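Perosamine synthetase (PDB 3BN1) catalyses the pyridoxal phosphate-dependent transfer of an amino group from L-glutamate to GDP-4-keto-6-deoxy-D-mannose, making GDP-perosamine for the bacterial O-antigen. Local coordinates at residues Pro84-Ile89 against Arg317-Pro322; Leu104-Pro109 against Lys338-Cys343; Thr291-Glu296 against Gly344-Asn349. All blocks are in the same frame, centred on the assembly; numbering follows the deposited sequence.

Contact 1 (Pro84-Ile89 against Arg317-Pro322). With AKG (2-oxoglutaric acid), chain G.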
ATOM      1  N   PRO A  84      10.640 -15.696  13.899  1.00  7.66           N
ATOM      2  CA  PRO A  84      11.584 -15.384  14.976  1.00 11.49           C
ATOM      3  C   PRO A  84      11.085 -14.168  15.771  1.00 10.77           C
ATOM      4  O   PRO A  84      10.501 -13.243  15.220  1.00 12.30           O
ATOM      5  CB  PRO A  84      12.883 -15.058  14.242  1.00  6.16           C
ATOM      6  CG  PRO A  84      12.514 -14.826  12.808  1.00 15.27           C
ATOM      7  CD  PRO A  84      11.247 -15.582  12.550  1.00 14.03           C
ATOM      8  N   SER A  85      11.266 -14.194  17.078  1.00  7.59           N
ATOM      9  CA  SER A  85      10.909 -13.045  17.930  1.00  7.63           C
ATOM     10  C   SER A  85      11.804 -11.883  17.521  1.00  9.73           C
ATOM     11  O   SER A  85      11.333 -10.752  17.453  1.00  9.00           O
ATOM     12  CB  SER A  85      11.153 -13.308  19.414  1.00  9.31           C
ATOM     13  OG  SER A  85      10.542 -12.309  20.220  1.00 15.02           O
ATOM     14  N   LEU A  86      13.079 -12.180  17.209  1.00 11.12           N
ATOM     15  CA  LEU A  86      14.023 -11.144  16.729  1.00  4.95           C
ATOM     16  C   LEU A  86      13.873 -10.848  15.251  1.00  5.92           C
ATOM     17  O   LEU A  86      14.422 -11.576  14.402  1.00  9.61           O
ATOM     18  CB  LEU A  86      15.473 -11.518  17.003  1.00  5.12           C
ATOM     19  CG  LEU A  86      16.461 -10.314  16.892  1.00 10.94           C
ATOM     20  CD1 LEU A  86      16.239  -9.334  18.060  1.00  8.02           C
ATOM     21  CD2 LEU A  86      17.918 -10.758  16.938  1.00  7.22           C
ATOM     22  N   THR A  87      13.124  -9.784  14.953  1.00 13.67           N
ATOM     23  CA  THR A  87      12.824  -9.363  13.563  1.00  5.69           C
ATOM     24  C   THR A  87      12.114  -8.004  13.607  1.00  4.00           C
ATOM     25  O   THR A  87      11.703  -7.525  14.686  1.00  7.42           O
ATOM     26  CB  THR A  87      11.943 -10.380  12.772  1.00 14.59           C
ATOM     27  OG1 THR A  87      11.764  -9.937  11.413  1.00  5.67           O
ATOM     28  CG2 THR A  87      10.555 -10.557  13.380  1.00  8.42           C
ATOM     29  N   TYR A  88      11.894  -7.456  12.419  1.00 11.67           N
ATOM     30  CA  TYR A  88      11.124  -6.242  12.269  1.00  7.87           C
ATOM     31  C   TYR A  88       9.645  -6.690  12.387  1.00  1.81           C
ATOM     32  O   TYR A  88       9.237  -7.751  11.931  1.00  7.26           O
ATOM     33  CB  TYR A  88      11.394  -5.601  10.907  1.00  6.53           C
ATOM     34  CG  TYR A  88      10.545  -4.371  10.795  1.00 13.05           C
ATOM     35  CD1 TYR A  88      10.715  -3.309  11.696  1.00 13.28           C
ATOM     36  CD2 TYR A  88       9.537  -4.310   9.823  1.00 15.43           C
ATOM     37  CE1 TYR A  88       9.978  -2.174  11.560  1.00  4.70           C
ATOM     38  CE2 TYR A  88       8.796  -3.194   9.687  1.00  9.24           C
ATOM     39  CZ  TYR A  88       8.977  -2.168  10.581  1.00 10.90           C
ATOM     40  OH  TYR A  88       8.154  -1.084  10.470  1.00 11.98           O
ATOM     41  N   ILE A  89       8.844  -5.873  13.054  1.00 11.30           N
ATOM     42  CA  ILE A  89       7.537  -6.288  13.445  1.00  6.06           C
ATOM     43  C   ILE A  89       6.588  -6.642  12.333  1.00  7.82           C
ATOM     44  O   ILE A  89       5.612  -7.378  12.581  1.00 13.89           O
ATOM     45  CB  ILE A  89       6.854  -5.217  14.248  1.00  5.27           C
ATOM     46  CG1 ILE A  89       5.709  -5.816  15.079  1.00  8.62           C
ATOM     47  CG2 ILE A  89       6.501  -4.066  13.304  1.00  4.57           C
ATOM     48  CD1 ILE A  89       5.190  -4.839  16.167  1.00  7.17           C
ATOM     49  N   ARG A 317      21.576   2.351  15.514  1.00 18.91           N
ATOM     50  CA  ARG A 317      20.236   2.053  16.039  1.00 11.90           C
ATOM     51  C   ARG A 317      20.342   0.712  16.715  1.00 15.36           C
ATOM     52  O   ARG A 317      21.260  -0.085  16.475  1.00 15.41           O
ATOM     53  CB  ARG A 317      19.161   1.985  14.962  1.00 24.99           C
ATOM     54  CG  ARG A 317      19.515   0.882  14.078  1.00  5.95           C
ATOM     55  CD  ARG A 317      18.740   0.750  12.762  1.00 19.19           C
ATOM     56  NE  ARG A 317      17.431   0.139  12.948  1.00 99.89           N
ATOM     57  CZ  ARG A 317      16.468   0.133  12.026  1.00 99.89           C
ATOM     58  NH1 ARG A 317      15.312  -0.452  12.338  1.00 99.89           N
ATOM     59  NH2 ARG A 317      16.652   0.707  10.818  1.00 26.62           N
ATOM     60  N   PRO A 318      19.377   0.465  17.577  1.00 12.12           N
ATOM     61  CA  PRO A 318      19.406  -0.786  18.286  1.00  7.05           C
ATOM     62  C   PRO A 318      19.005  -1.936  17.404  1.00 37.55           C
ATOM     63  O   PRO A 318      18.310  -1.800  16.373  1.00 13.17           O
ATOM     64  CB  PRO A 318      18.382  -0.578  19.395  1.00 17.21           C
ATOM     65  CG  PRO A 318      17.459   0.471  18.901  1.00 17.56           C
ATOM     66  CD  PRO A 318      18.079   1.150  17.709  1.00 22.11           C
ATOM     67  N   VAL A 319      19.473  -3.100  17.819  1.00 10.82           N
ATOM     68  CA  VAL A 319      18.971  -4.277  17.118  1.00 12.91           C
ATOM     69  C   VAL A 319      17.462  -4.311  17.462  1.00 13.07           C
ATOM     70  O   VAL A 319      17.009  -3.896  18.529  1.00 13.18           O
ATOM     71  CB  VAL A 319      19.724  -5.526  17.607  1.00  4.43           C
ATOM     72  CG1 VAL A 319      18.907  -6.768  17.496  1.00  9.96           C
ATOM     73  CG2 VAL A 319      21.010  -5.640  16.760  1.00 12.85           C
ATOM     74  N   PHE A 320      16.659  -4.808  16.555  1.00  7.64           N
ATOM     75  CA  PHE A 320      15.217  -4.846  16.789  1.00  6.88           C
ATOM     76  C   PHE A 320      14.854  -5.384  18.127  1.00 10.62           C
ATOM     77  O   PHE A 320      15.499  -6.333  18.598  1.00  8.04           O
ATOM     78  CB  PHE A 320      14.634  -5.857  15.821  1.00  5.33           C
ATOM     79  CG  PHE A 320      14.861  -5.503  14.391  1.00 14.97           C
ATOM     80  CD1 PHE A 320      14.230  -4.395  13.863  1.00  5.54           C
ATOM     81  CD2 PHE A 320      15.617  -6.331  13.548  1.00 20.39           C
ATOM     82  CE1 PHE A 320      14.394  -4.027  12.552  1.00  5.02           C
ATOM     83  CE2 PHE A 320      15.765  -6.014  12.149  1.00 14.55           C
ATOM     84  CZ  PHE A 320      15.175  -4.860  11.680  1.00 16.12           C
ATOM     85  N   HIS A 321      13.779  -4.836  18.711  1.00 12.46           N
ATOM     86  CA  HIS A 321      13.324  -5.342  20.011  1.00 10.93           C
ATOM     87  C   HIS A 321      12.606  -6.612  19.714  1.00 12.25           C
ATOM     88  O   HIS A 321      11.768  -6.618  18.812  1.00  9.69           O
ATOM     89  CB  HIS A 321      12.300  -4.403  20.701  1.00  9.90           C
ATOM     90  CG  HIS A 321      12.830  -3.042  20.984  1.00 16.97           C
ATOM     91  ND1 HIS A 321      14.133  -2.825  21.383  1.00 66.20           N
ATOM     92  CD2 HIS A 321      12.259  -1.819  20.872  1.00 27.97           C
ATOM     93  CE1 HIS A 321      14.347  -1.527  21.498  1.00 30.81           C
ATOM     94  NE2 HIS A 321      13.222  -0.894  21.215  1.00 28.03           N
ATOM     95  N   PRO A 322      12.854  -7.655  20.513  1.00 14.38           N
ATOM     96  CA  PRO A 322      12.146  -8.901  20.292  1.00  6.67           C
ATOM     97  C   PRO A 322      10.622  -8.628  20.364  1.00  3.80           C
ATOM     98  O   PRO A 322      10.151  -7.867  21.213  1.00 12.79           O
ATOM     99  CB  PRO A 322      12.630  -9.767  21.461  1.00  9.92           C
ATOM    100  CG  PRO A 322      14.036  -9.329  21.715  1.00  9.40           C
ATOM    101  CD  PRO A 322      13.973  -7.817  21.478  1.00  8.78           C
TER
HETATM  102  C1  AKG G 374      13.883   0.008   9.566  1.00 43.32           C
HETATM  103  O1  AKG G 374      13.696   1.076  10.210  1.00 99.89           O
HETATM  104  O2  AKG G 374      14.988  -0.586   9.600  1.00 99.89           O
HETATM  105  C2  AKG G 374      12.792  -0.551   8.743  1.00 45.47           C
HETATM  106  O5  AKG G 374      13.008  -1.510   8.029  1.00 53.97           O
HETATM  107  C3  AKG G 374      11.426   0.092   8.866  1.00 29.63           C
HETATM  108  C4  AKG G 374      10.462  -0.461   7.839  1.00 24.02           C
HETATM  109  C5  AKG G 374       9.305   0.492   7.704  1.00 16.59           C
HETATM  110  O3  AKG G 374       8.368   0.161   6.929  1.00 20.44           O
HETATM  111  O4  AKG G 374       9.267   1.646   8.457  1.00 26.46           O
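V319, F320 and P322 pack against S85 to Y88, the loop after strand 80-84, beside the 2-oxoglutarate pocket of this aspartate aminotransferase-type (fold type I) enzyme. At the pocket end stands R317. Its guanidinium edge faces the carboxylate next to the keto group, NH1 giving AKG O2 a weak hydrogen bond of 2.8 Å. On the other segment, Y88 turns one ring face to the ligand chain, CZ coming within 3.6 Å of AKG C4, so the two segments hold the ligand together, helped by R233 and Q215 of the second subunit. V319 follows; its CG1 meets L86 CD1 at 3.7 Å, the two side chains crossing at about a right angle. F320 is the centre of the packing. One face of its ring lies under the backbone, with Y88 N 3.9 Å above the ring centre, and CE1 touches Y88 CB at 3.8 Å. L86 CD1 presses close to F320 O, at 3.1 Å. H321 turns from the loop to meet the ring of W224 of the second subunit. Finally, P322 CB lies 3.5 Å from S85 OG, which is hydrogen-bonded to H324, while P322 CA makes a CH...O contact of 3.5 Å with S85 O.

Contact 2 (Leu104-Pro109 against Lys338-Cys343)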
ATOM      1  N   LEU A 104       6.564 -17.824  17.964  1.00  8.69           N
ATOM      2  CA  LEU A 104       7.856 -17.250  18.041  1.00  4.25           C
ATOM      3  C   LEU A 104       8.880 -18.285  18.347  1.00 25.10           C
ATOM      4  O   LEU A 104       8.651 -19.181  19.149  1.00  6.25           O
ATOM      5  CB  LEU A 104       7.948 -16.103  19.085  1.00 13.81           C
ATOM      6  CG  LEU A 104       6.945 -14.939  18.995  1.00 11.00           C
ATOM      7  CD1 LEU A 104       7.155 -13.893  20.060  1.00 10.10           C
ATOM      8  CD2 LEU A 104       7.022 -14.317  17.585  1.00  8.97           C
ATOM      9  N   VAL A 105      10.019 -18.089  17.694  1.00  6.36           N
ATOM     10  CA  VAL A 105      11.194 -18.968  17.833  1.00 11.45           C
ATOM     11  C   VAL A 105      12.464 -18.099  18.064  1.00  6.86           C
ATOM     12  O   VAL A 105      12.538 -16.927  17.628  1.00  7.95           O
ATOM     13  CB  VAL A 105      11.394 -19.871  16.574  1.00  6.90           C
ATOM     14  CG1 VAL A 105      11.670 -18.999  15.316  1.00 11.00           C
ATOM     15  CG2 VAL A 105      12.502 -20.881  16.849  1.00  4.84           C
ATOM     16  N   ASP A 106      13.425 -18.659  18.807  1.00  8.88           N
ATOM     17  CA  ASP A 106      14.649 -17.954  19.190  1.00  7.45           C
ATOM     18  C   ASP A 106      15.578 -18.023  18.005  1.00  6.05           C
ATOM     19  O   ASP A 106      15.325 -18.772  17.073  1.00  8.32           O
ATOM     20  CB  ASP A 106      15.358 -18.668  20.350  1.00  6.80           C
ATOM     21  CG  ASP A 106      16.024 -17.720  21.280  1.00  4.82           C
ATOM     22  OD1 ASP A 106      16.107 -16.532  20.918  1.00  3.89           O
ATOM     23  OD2 ASP A 106      16.472 -18.148  22.360  1.00  8.74           O
ATOM     24  N   ASN A 107      16.629 -17.212  18.033  1.00  9.39           N
ATOM     25  CA  ASN A 107      17.634 -17.150  16.973  1.00  5.91           C
ATOM     26  C   ASN A 107      19.006 -17.570  17.469  1.00  7.29           C
ATOM     27  O   ASN A 107      19.212 -17.802  18.667  1.00 11.59           O
ATOM     28  CB  ASN A 107      17.844 -15.706  16.486  1.00  7.86           C
ATOM     29  CG  ASN A 107      18.094 -14.727  17.619  1.00  8.67           C
ATOM     30  OD1 ASN A 107      17.143 -14.324  18.266  1.00 11.00           O
ATOM     31  ND2 ASN A 107      19.301 -14.211  17.755  1.00  5.75           N
ATOM     32  N   ASP A 108      19.938 -17.613  16.515  1.00 16.17           N
ATOM     33  CA  ASP A 108      21.324 -17.961  16.767  1.00 20.19           C
ATOM     34  C   ASP A 108      21.970 -16.730  17.373  1.00 11.83           C
ATOM     35  O   ASP A 108      21.725 -15.583  16.935  1.00 12.39           O
ATOM     36  CB  ASP A 108      21.994 -18.274  15.427  1.00 11.80           C
ATOM     37  CG  ASP A 108      23.476 -18.699  15.563  1.00 14.53           C
ATOM     38  OD1 ASP A 108      23.768 -19.915  15.636  1.00 35.76           O
ATOM     39  OD2 ASP A 108      24.368 -17.832  15.533  1.00 14.39           O
ATOM     40  N   PRO A 109      22.814 -16.971  18.364  1.00 11.88           N
ATOM     41  CA  PRO A 109      23.491 -15.867  19.043  1.00  9.83           C
ATOM     42  C   PRO A 109      24.536 -15.134  18.198  1.00 13.85           C
ATOM     43  O   PRO A 109      24.961 -14.018  18.547  1.00 11.22           O
ATOM     44  CB  PRO A 109      24.174 -16.556  20.214  1.00 14.20           C
ATOM     45  CG  PRO A 109      24.373 -17.984  19.687  1.00 13.31           C
ATOM     46  CD  PRO A 109      23.075 -18.264  19.019  1.00  5.24           C
ATOM     47  N   LYS A 338      15.439 -16.571  25.025  1.00 12.65           N
ATOM     48  CA  LYS A 338      16.536 -15.905  25.698  1.00 19.81           C
ATOM     49  C   LYS A 338      17.612 -15.311  24.788  1.00 13.80           C
ATOM     50  O   LYS A 338      18.180 -14.283  25.124  1.00 15.20           O
ATOM     51  CB  LYS A 338      17.077 -16.813  26.814  1.00 17.14           C
ATOM     52  CG  LYS A 338      16.015 -17.067  27.921  1.00 21.45           C
ATOM     53  CD  LYS A 338      16.327 -18.199  28.936  1.00 51.46           C
ATOM     54  CE  LYS A 338      16.712 -17.683  30.337  1.00 99.89           C
ATOM     55  NZ  LYS A 338      16.312 -16.257  30.574  1.00 99.89           N
ATOM     56  N   ILE A 339      17.916 -15.955  23.659  1.00 13.63           N
ATOM     57  CA  ILE A 339      18.966 -15.418  22.796  1.00 10.50           C
ATOM     58  C   ILE A 339      18.453 -14.131  22.180  1.00 11.98           C
ATOM     59  O   ILE A 339      19.151 -13.120  22.208  1.00 13.99           O
ATOM     60  CB  ILE A 339      19.495 -16.348  21.679  1.00 13.52           C
ATOM     61  CG1 ILE A 339      20.032 -17.687  22.198  1.00  9.50           C
ATOM     62  CG2 ILE A 339      20.666 -15.644  20.979  1.00  8.40           C
ATOM     63  CD1 ILE A 339      21.065 -17.516  23.340  1.00 17.41           C
ATOM     64  N   ALA A 340      17.207 -14.141  21.704  1.00 11.43           N
ATOM     65  CA  ALA A 340      16.636 -12.926  21.099  1.00 13.00           C
ATOM     66  C   ALA A 340      16.673 -11.739  22.111  1.00 17.63           C
ATOM     67  O   ALA A 340      16.981 -10.594  21.766  1.00  6.98           O
ATOM     68  CB  ALA A 340      15.166 -13.224  20.683  1.00  4.73           C
ATOM     69  N   GLU A 341      16.347 -12.011  23.370  1.00 11.11           N
ATOM     70  CA  GLU A 341      16.371 -10.958  24.400  1.00 10.95           C
ATOM     71  C   GLU A 341      17.757 -10.381  24.599  1.00  9.23           C
ATOM     72  O   GLU A 341      17.917  -9.144  24.665  1.00 16.31           O
ATOM     73  CB  GLU A 341      15.890 -11.511  25.739  1.00 10.62           C
ATOM     74  CG  GLU A 341      14.371 -11.774  25.769  1.00 21.28           C
ATOM     75  CD  GLU A 341      13.983 -12.714  26.887  1.00 24.90           C
ATOM     76  OE1 GLU A 341      14.794 -12.952  27.817  1.00 27.01           O
ATOM     77  OE2 GLU A 341      12.892 -13.286  26.782  1.00 16.08           O
ATOM     78  N   ALA A 342      18.764 -11.278  24.654  1.00 12.27           N
ATOM     79  CA  ALA A 342      20.186 -10.885  24.830  1.00  9.52           C
ATOM     80  C   ALA A 342      20.652 -10.020  23.644  1.00 15.11           C
ATOM     81  O   ALA A 342      21.274  -8.961  23.802  1.00 14.48           O
ATOM     82  CB  ALA A 342      21.100 -12.182  24.908  1.00  8.75           C
ATOM     83  N   CYS A 343      20.311 -10.464  22.441  1.00  7.38           N
ATOM     84  CA  CYS A 343      20.704  -9.720  21.250  1.00  9.19           C
ATOM     85  C   CYS A 343      20.065  -8.358  21.214  1.00  9.94           C
ATOM     86  O   CYS A 343      20.712  -7.386  20.859  1.00 10.66           O
ATOM     87  CB  CYS A 343      20.386 -10.458  19.976  1.00  6.33           C
ATOM     88  SG  CYS A 343      21.388 -11.961  19.753  1.00 12.52           S
TER
HETATM   89  O   HOH W   1      16.169 -19.492  24.580  1.00 17.98           O
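The first turn of helix 338-346 docks onto the chain leaving edge strand 101-105 of the large seven-stranded sheet, and the buried carboxylate of D106 is the main polar link. It reaches the helix amides with both oxygens, each through its syn lone pair: OD1 accepts A340 N at 2.7 Å, and OD2 accepts I339 N at 2.9 Å with an N-H...O angle of 162°. Two neighbouring N-H groups are thus held by one carboxylate, whose rotation is fixed in the process. A water bridges to the preceding amide, donating to D106 OD2 at 2.6 Å and accepting from K338 N, while a weak bond from the following backbone nitrogen, N107 N, also reaches OD1. Sitting at the amino end of a helix, the negative charge is probably stabilised by the helix dipole.

N107 extends the contact along the helix. Its CG lies between the backbone N and the carbonyl carbon (chi1 51°), which folds the amide back over its own loop, where ND2 donates to D108 O at 2.9 Å, from well above that carbonyl plane. The same nitrogen gives C343 SG a weak bond one turn along the helix, and OD1 rests against A340 CA at 3.2 Å. I339 packs against the same loop: CG2, anti to its backbone N, meets P109 CA at 3.4 Å, and CB lies 3.4 Å from N107 O.

On the strand side, V105 pairs by backbone bonds with V83 and S85, and D106 also touches K118 of helix 116-119. L86 packs on A340 and C343, and A342 and C343 are in turn met by R293 of strand 290-294.

Contact 3 (Thr291-Glu296 against Gly344-Asn349). With NA (sodium ion), chain F.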
ATOM      1  N   THR A 291      26.474  -5.148  12.165  1.00  9.89           N
ATOM      2  CA  THR A 291      25.921  -5.278  13.508  1.00  2.90           C
ATOM      3  C   THR A 291      26.888  -5.891  14.525  1.00 15.32           C
ATOM      4  O   THR A 291      27.335  -7.014  14.352  1.00 18.94           O
ATOM      5  CB  THR A 291      24.523  -6.060  13.460  1.00 10.46           C
ATOM      6  OG1 THR A 291      23.595  -5.427  12.555  1.00 16.17           O
ATOM      7  CG2 THR A 291      23.826  -6.190  14.836  1.00  2.86           C
ATOM      8  N   VAL A 292      27.234  -5.146  15.581  1.00 15.53           N
ATOM      9  CA  VAL A 292      28.095  -5.692  16.627  1.00 19.94           C
ATOM     10  C   VAL A 292      27.229  -5.917  17.872  1.00  9.83           C
ATOM     11  O   VAL A 292      26.103  -5.393  17.956  1.00 12.42           O
ATOM     12  CB  VAL A 292      29.217  -4.712  17.104  1.00  5.99           C
ATOM     13  CG1 VAL A 292      30.301  -4.440  16.075  1.00  7.69           C
ATOM     14  CG2 VAL A 292      28.688  -3.407  17.648  1.00 16.35           C
ATOM     15  N   ARG A 293      27.770  -6.662  18.842  1.00 10.52           N
ATOM     16  CA  ARG A 293      27.121  -6.842  20.136  1.00 11.66           C
ATOM     17  C   ARG A 293      28.194  -6.302  21.055  1.00 10.72           C
ATOM     18  O   ARG A 293      29.406  -6.587  20.933  1.00 11.95           O
ATOM     19  CB  ARG A 293      26.705  -8.282  20.500  1.00  6.00           C
ATOM     20  CG  ARG A 293      25.792  -8.856  19.413  1.00 53.13           C
ATOM     21  CD  ARG A 293      25.383 -10.302  19.678  1.00 20.01           C
ATOM     22  NE  ARG A 293      24.797 -10.420  20.994  1.00 11.65           N
ATOM     23  CZ  ARG A 293      24.426 -11.552  21.598  1.00 15.30           C
ATOM     24  NH1 ARG A 293      24.545 -12.711  20.975  1.00 20.09           N
ATOM     25  NH2 ARG A 293      23.946 -11.515  22.844  1.00 11.35           N
ATOM     26  N   LEU A 294      27.723  -5.384  21.879  1.00 13.60           N
ATOM     27  CA  LEU A 294      28.580  -4.721  22.815  1.00 11.89           C
ATOM     28  C   LEU A 294      29.145  -5.749  23.755  1.00  7.32           C
ATOM     29  O   LEU A 294      28.487  -6.743  24.113  1.00 14.48           O
ATOM     30  CB  LEU A 294      27.818  -3.635  23.581  1.00 24.90           C
ATOM     31  CG  LEU A 294      27.317  -2.524  22.661  1.00 14.16           C
ATOM     32  CD1 LEU A 294      27.295  -1.298  23.513  1.00 28.37           C
ATOM     33  CD2 LEU A 294      28.144  -2.308  21.386  1.00 15.86           C
ATOM     34  N   GLY A 295      30.366  -5.435  24.186  1.00 13.11           N
ATOM     35  CA  GLY A 295      31.114  -6.279  25.102  1.00 26.09           C
ATOM     36  C   GLY A 295      30.400  -6.274  26.435  1.00 13.98           C
ATOM     37  O   GLY A 295      29.875  -5.243  26.893  1.00 11.79           O
ATOM     38  N   GLU A 296      30.369  -7.436  27.068  1.00 19.73           N
ATOM     39  CA  GLU A 296      29.641  -7.512  28.330  1.00 27.68           C
ATOM     40  C   GLU A 296      30.346  -6.733  29.419  1.00 93.08           C
ATOM     41  O   GLU A 296      29.765  -6.319  30.417  1.00 20.17           O
ATOM     42  CB  GLU A 296      29.486  -8.953  28.787  1.00 47.31           C
ATOM     43  CG  GLU A 296      29.953  -9.951  27.769  1.00 28.45           C
ATOM     44  CD  GLU A 296      29.997 -11.395  28.306  1.00 99.89           C
ATOM     45  OE1 GLU A 296      30.744 -11.627  29.291  1.00 99.89           O
ATOM     46  OE2 GLU A 296      29.303 -12.287  27.744  1.00 99.89           O
ATOM     47  N   GLY A 344      18.798  -8.308  21.616  1.00 14.21           N
ATOM     48  CA  GLY A 344      18.080  -7.042  21.667  1.00 22.42           C
ATOM     49  C   GLY A 344      18.718  -6.075  22.650  1.00 13.36           C
ATOM     50  O   GLY A 344      18.670  -4.849  22.468  1.00 10.67           O
ATOM     51  N   VAL A 345      19.231  -6.615  23.747  1.00  9.26           N
ATOM     52  CA  VAL A 345      19.879  -5.808  24.771  1.00 15.48           C
ATOM     53  C   VAL A 345      21.220  -5.211  24.316  1.00 19.22           C
ATOM     54  O   VAL A 345      21.478  -4.001  24.428  1.00 10.13           O
ATOM     55  CB  VAL A 345      20.134  -6.697  26.000  1.00  7.00           C
ATOM     56  CG1 VAL A 345      21.136  -6.036  26.968  1.00 15.62           C
ATOM     57  CG2 VAL A 345      18.813  -6.976  26.672  1.00 18.87           C
ATOM     58  N   ASP A 346      22.076  -6.061  23.765  1.00 13.57           N
ATOM     59  CA  ASP A 346      23.421  -5.619  23.417  1.00 15.63           C
ATOM     60  C   ASP A 346      23.716  -5.309  21.929  1.00 19.97           C
ATOM     61  O   ASP A 346      24.818  -4.874  21.590  1.00 11.14           O
ATOM     62  CB  ASP A 346      24.456  -6.588  24.088  1.00 11.64           C
ATOM     63  CG  ASP A 346      24.578  -7.933  23.369  1.00 14.03           C
ATOM     64  OD1 ASP A 346      24.142  -8.049  22.215  1.00 16.10           O
ATOM     65  OD2 ASP A 346      25.132  -8.898  23.964  1.00 20.44           O
ATOM     66  N   GLY A 347      22.731  -5.516  21.054  1.00  8.84           N
ATOM     67  CA  GLY A 347      22.908  -5.379  19.622  1.00 11.59           C
ATOM     68  C   GLY A 347      22.938  -3.959  19.110  1.00 22.38           C
ATOM     69  O   GLY A 347      22.094  -3.169  19.491  1.00  8.21           O
ATOM     70  N   LEU A 348      23.917  -3.632  18.264  1.00 12.09           N
ATOM     71  CA  LEU A 348      23.991  -2.273  17.722  1.00 19.67           C
ATOM     72  C   LEU A 348      24.230  -2.266  16.226  1.00 13.54           C
ATOM     73  O   LEU A 348      25.246  -2.754  15.777  1.00 10.02           O
ATOM     74  CB  LEU A 348      25.152  -1.506  18.360  1.00 18.68           C
ATOM     75  CG  LEU A 348      25.389  -0.060  17.841  1.00  8.70           C
ATOM     76  CD1 LEU A 348      24.166   0.834  18.217  1.00 18.90           C
ATOM     77  CD2 LEU A 348      26.717   0.526  18.431  1.00  7.82           C
ATOM     78  N   ASN A 349      23.348  -1.654  15.439  1.00 11.42           N
ATOM     79  CA  ASN A 349      23.570  -1.570  13.976  1.00 10.86           C
ATOM     80  C   ASN A 349      24.408  -0.347  13.716  1.00 30.40           C
ATOM     81  O   ASN A 349      23.969   0.732  14.113  1.00 10.49           O
ATOM     82  CB  ASN A 349      22.238  -1.316  13.258  1.00  2.93           C
ATOM     83  CG  ASN A 349      21.282  -2.449  13.418  1.00  8.24           C
ATOM     84  OD1 ASN A 349      20.089  -2.265  13.713  1.00 24.12           O
ATOM     85  ND2 ASN A 349      21.814  -3.654  13.262  1.00  8.50           N
TER
HETATM   86 NA    NA F 373      28.050  -4.514  30.862  1.00 42.67          NA
HETATM   87  O   HOH W   2      26.790  -8.116  25.708  1.00 18.86           O
HETATM   88  O   HOH W   3      28.863  -4.505  33.220  1.00 44.67           O
HETATM   89  O   HOH W   4      26.181  -2.402  30.612  1.00 21.34           O
HETATM   90  O   HOH W   5      27.944  -4.686  28.196  1.00 22.38           O
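D346 OD2 takes R293 NH2 at 3.1 Å and a water at 2.5 Å that also donates to L294 O. The other carboxylate oxygen, OD1, accepts R293 NE at 2.7 Å in a nearly straight bond (169°) through its syn lone pair, close to the guanidinium plane. The arginine therefore grips the acid side-on with two nitrogens, although the two planes are turned 49° from each other; a bend at its third torsion (chi3 54°) brings the group there. R293 NH1 is taken up by P109 O. D346 ends helix 338-346, and its backbone O receives L294 N at 3.0 Å. From G347 the chain becomes a strand, antiparallel to 291-294: L348 N donates to V292 O at 2.8 Å, and V292 N returns the bond to L348 O at 3.1 Å. On the face of V292 and L348, V292 CG2 lies alongside L348 CB at 4.1 Å. Just past the strand, E296 O binds a sodium ion at 2.5 Å, together with L298 O and waters. The pair forms the middle of a four-stranded antiparallel sheet, between strands 274-275 and 317-318, and helix 302-311 packs on L294 and L348.

The six segments alternate along the chain: 84-89, 104-109 and 291-296 come first, then their partners 317-322, 338-343 and 344-349 in the same order. The three contacts cluster: the centres of contacts 1 and 2 are about 10 Å apart, those of contacts 1 and 3 about 12 Å, and those of contacts 2 and 3 about 13 Å. Contacts 1 and 2 join loops after neighbouring strands of the large sheet to the C-terminal part of the chain, whereas contact 3 lies within that part. Helix 338-346 is shared by contacts 2 and 3; strands 317-318 and 347-350 put contacts 1 and 3 in one small sheet. The strand carrying the ligand-binding R317 thus pairs with 347-350, while the residues just after it pack on the loop that carries Y88.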